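Local coordinates for galactofuranose-binding protein YtfQ (PDB 2VK2) that binds alpha- and beta-galactofuranose in the periplasm as the solute-binding component of an ABC transporter, at residues L100-V105 with T267-L272. Numbering follows the deposited sequence.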
ATOM      1  N   LEU A 100      11.683  19.731   2.643  1.00 10.25           N
ATOM      2  CA  LEU A 100      10.830  19.873   1.458  1.00 10.01           C
ATOM      3  C   LEU A 100       9.392  19.390   1.669  1.00  9.90           C
ATOM      4  O   LEU A 100       8.559  19.541   0.780  1.00 10.07           O
ATOM      5  CB  LEU A 100      11.448  19.146   0.257  1.00  9.93           C
ATOM      6  CG  LEU A 100      12.687  19.811  -0.347  1.00 10.31           C
ATOM      7  CD1 LEU A 100      13.316  18.905  -1.388  1.00 10.68           C
ATOM      8  CD2 LEU A 100      12.349  21.173  -0.952  1.00 11.30           C
ATOM      9  N   TYR A 101       9.102  18.806   2.828  1.00  9.67           N
ATOM     10  CA  TYR A 101       7.735  18.412   3.164  1.00  9.79           C
ATOM     11  C   TYR A 101       7.563  18.405   4.675  1.00  9.71           C
ATOM     12  O   TYR A 101       8.544  18.357   5.414  1.00  9.59           O
ATOM     13  CB  TYR A 101       7.409  17.037   2.578  1.00 10.63           C
ATOM     14  CG  TYR A 101       8.259  15.925   3.134  1.00 11.25           C
ATOM     15  CD1 TYR A 101       7.842  15.202   4.245  1.00 11.82           C
ATOM     16  CD2 TYR A 101       9.486  15.604   2.563  1.00 11.88           C
ATOM     17  CE1 TYR A 101       8.610  14.191   4.772  1.00 12.48           C
ATOM     18  CE2 TYR A 101      10.266  14.582   3.084  1.00 12.55           C
ATOM     19  CZ  TYR A 101       9.818  13.883   4.192  1.00 12.15           C
ATOM     20  OH  TYR A 101      10.569  12.865   4.730  1.00 13.13           O
ATOM     21  N   MET A 102       6.312  18.435   5.124  1.00  9.57           N
ATOM     22  CA  MET A 102       6.001  18.539   6.547  1.00 10.04           C
ATOM     23  C   MET A 102       6.146  17.199   7.254  1.00  9.60           C
ATOM     24  O   MET A 102       6.882  17.077   8.232  1.00  9.96           O
ATOM     25  CB  MET A 102       4.573  19.056   6.732  1.00 10.42           C
ATOM     26  CG  MET A 102       4.345  20.446   6.170  1.00 12.13           C
ATOM     27  SD  MET A 102       5.105  21.729   7.174  1.00 15.96           S
ATOM     28  CE  MET A 102       3.868  21.880   8.460  1.00 16.73           C
ATOM     29  N   THR A 103       5.429  16.197   6.757  1.00  9.43           N
ATOM     30  CA  THR A 103       5.460  14.867   7.342  1.00  9.24           C
ATOM     31  C   THR A 103       5.057  13.846   6.295  1.00  8.95           C
ATOM     32  O   THR A 103       4.504  14.205   5.252  1.00  8.78           O
ATOM     33  CB  THR A 103       4.507  14.763   8.559  1.00  9.22           C
ATOM     34  OG1 THR A 103       4.750  13.541   9.266  1.00  9.21           O
ATOM     35  CG2 THR A 103       3.046  14.801   8.120  1.00  9.89           C
ATOM     36  N   THR A 104       5.367  12.584   6.576  1.00  8.85           N
ATOM     37  CA  THR A 104       4.834  11.455   5.822  1.00  8.92           C
ATOM     38  C   THR A 104       3.936  10.658   6.757  1.00  8.65           C
ATOM     39  O   THR A 104       4.382  10.216   7.816  1.00  8.67           O
ATOM     40  CB  THR A 104       5.947  10.530   5.298  1.00  9.19           C
ATOM     41  OG1 THR A 104       6.897  11.296   4.550  1.00  9.86           O
ATOM     42  CG2 THR A 104       5.371   9.441   4.401  1.00  9.85           C
ATOM     43  N   VAL A 105       2.670  10.505   6.378  1.00  8.41           N
ATOM     44  CA  VAL A 105       1.747   9.632   7.095  1.00  8.42           C
ATOM     45  C   VAL A 105       1.764   8.285   6.394  1.00  8.35           C
ATOM     46  O   VAL A 105       1.453   8.197   5.209  1.00  8.58           O
ATOM     47  CB  VAL A 105       0.314  10.188   7.101  1.00  8.25           C
ATOM     48  CG1 VAL A 105      -0.599   9.284   7.931  1.00  8.65           C
ATOM     49  CG2 VAL A 105       0.295  11.612   7.638  1.00  9.04           C
ATOM     50  N   THR A 267       2.472  25.001  14.722  1.00 24.20           N
ATOM     51  CA  THR A 267       2.999  23.756  15.282  1.00 23.88           C
ATOM     52  C   THR A 267       3.386  22.807  14.151  1.00 23.15           C
ATOM     53  O   THR A 267       2.538  22.416  13.349  1.00 22.95           O
ATOM     54  CB  THR A 267       1.970  23.052  16.190  1.00 24.02           C
ATOM     55  OG1 THR A 267       1.609  23.917  17.272  1.00 24.38           O
ATOM     56  CG2 THR A 267       2.543  21.756  16.752  1.00 24.14           C
ATOM     57  N   MET A 268       4.666  22.451  14.087  1.00 22.17           N
ATOM     58  CA  MET A 268       5.159  21.528  13.068  1.00 21.44           C
ATOM     59  C   MET A 268       4.948  20.089  13.531  1.00 19.89           C
ATOM     60  O   MET A 268       5.156  19.778  14.706  1.00 19.83           O
ATOM     61  CB  MET A 268       6.647  21.769  12.798  1.00 21.92           C
ATOM     62  CG  MET A 268       6.966  23.129  12.184  1.00 23.45           C
ATOM     63  SD  MET A 268       6.486  23.264  10.450  1.00 26.47           S
ATOM     64  CE  MET A 268       7.647  22.140   9.679  1.00 26.37           C
ATOM     65  N   PRO A 269       4.532  19.201  12.611  1.00 18.09           N
ATOM     66  CA  PRO A 269       4.384  17.799  12.974  1.00 17.10           C
ATOM     67  C   PRO A 269       5.731  17.090  13.030  1.00 16.26           C
ATOM     68  O   PRO A 269       6.738  17.627  12.560  1.00 16.04           O
ATOM     69  CB  PRO A 269       3.544  17.235  11.828  1.00 17.00           C
ATOM     70  CG  PRO A 269       3.927  18.061  10.657  1.00 17.25           C
ATOM     71  CD  PRO A 269       4.182  19.441  11.199  1.00 17.87           C
ATOM     72  N   GLU A 270       5.744  15.890  13.598  1.00 15.43           N
ATOM     73  CA  GLU A 270       6.910  15.021  13.501  1.00 14.90           C
ATOM     74  C   GLU A 270       7.082  14.650  12.030  1.00 13.79           C
ATOM     75  O   GLU A 270       6.107  14.616  11.277  1.00 13.24           O
ATOM     76  CB  GLU A 270       6.737  13.763  14.358  1.00 15.37           C
ATOM     77  CG  GLU A 270       6.556  14.025  15.857  1.00 17.07           C
ATOM     78  CD  GLU A 270       7.749  14.708  16.507  1.00 19.18           C
ATOM     79  OE1 GLU A 270       8.889  14.541  16.021  1.00 20.61           O
ATOM     80  OE2 GLU A 270       7.546  15.414  17.518  1.00 20.84           O
ATOM     81  N   LYS A 271       8.317  14.381  11.621  1.00 12.69           N
ATOM     82  CA  LYS A 271       8.624  14.138  10.212  1.00 11.93           C
ATOM     83  C   LYS A 271       8.018  12.828   9.699  1.00 11.17           C
ATOM     84  O   LYS A 271       7.721  12.710   8.515  1.00 10.60           O
ATOM     85  CB  LYS A 271      10.143  14.144   9.986  1.00 12.06           C
ATOM     86  CG  LYS A 271      10.588  14.179   8.515  1.00 13.16           C
ATOM     87  CD  LYS A 271      10.077  15.396   7.739  1.00 14.18           C
ATOM     88  CE  LYS A 271      10.549  16.708   8.339  1.00 14.15           C
ATOM     89  NZ  LYS A 271      10.167  17.873   7.494  1.00 14.34           N
ATOM     90  N   LEU A 272       7.856  11.856  10.594  1.00 10.47           N
ATOM     91  CA  LEU A 272       7.260  10.567  10.260  1.00 10.31           C
ATOM     92  C   LEU A 272       6.079  10.308  11.186  1.00 10.13           C
ATOM     93  O   LEU A 272       6.234  10.283  12.406  1.00 10.39           O
ATOM     94  CB  LEU A 272       8.298   9.449  10.398  1.00 10.22           C
ATOM     95  CG  LEU A 272       7.841   8.020  10.082  1.00 10.29           C
ATOM     96  CD1 LEU A 272       7.392   7.894   8.637  1.00 10.62           C
ATOM     97  CD2 LEU A 272       8.959   7.031  10.382  1.00 10.60           C
TER
HETATM   98  O   HOH W   1       9.014  11.368   6.556  1.00 13.78           O
HETATM   99  O   HOH W   2       7.480  18.988  10.222  1.00 23.90           O
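The side chain of Lys271, bent at chi2 and chi3 (59° and 60°), brings its ammonium group to the backbone carbonyls of Tyr101 and Met102. NZ donates to Tyr101 O at 2.7 Å, nearly in line with the C=O bond, and weakly to Met102 O; Lys98 O takes a further bond. The same charge lies over the Tyr101 ring face in a cation-pi contact, 5.0 Å from NZ to the centroid, while Lys271 CD packs 3.5 Å from Tyr101 CE1. Tyr101 O would probably lose this donor, and the ring its cation over one face, if an alanine stood in place of Lys271. Thr104 N donates to Lys271 O, and Thr104 pairs with Leu272 in a parallel bridge. This adds strand 272-274 to the edge of the parallel sheet in one lobe of the periplasmic binding protein fold; the bound beta-D-galactofuranose is about 9 Å from the Thr104 side chain. With OG1 anti to the backbone N (chi1 -169°), Thr103 donates a hydrogen bond to Glu270 O at 2.7 Å. One water joins Tyr101 OH, Thr104 OG1 and Lys271 O; another donates to Met102 O and Pro269 O. Apolar contacts gather at Met102, whose CE meets Met268 SD at 3.6 Å and Pro269 CD at 3.7 Å; both methionines also touch Tyr262.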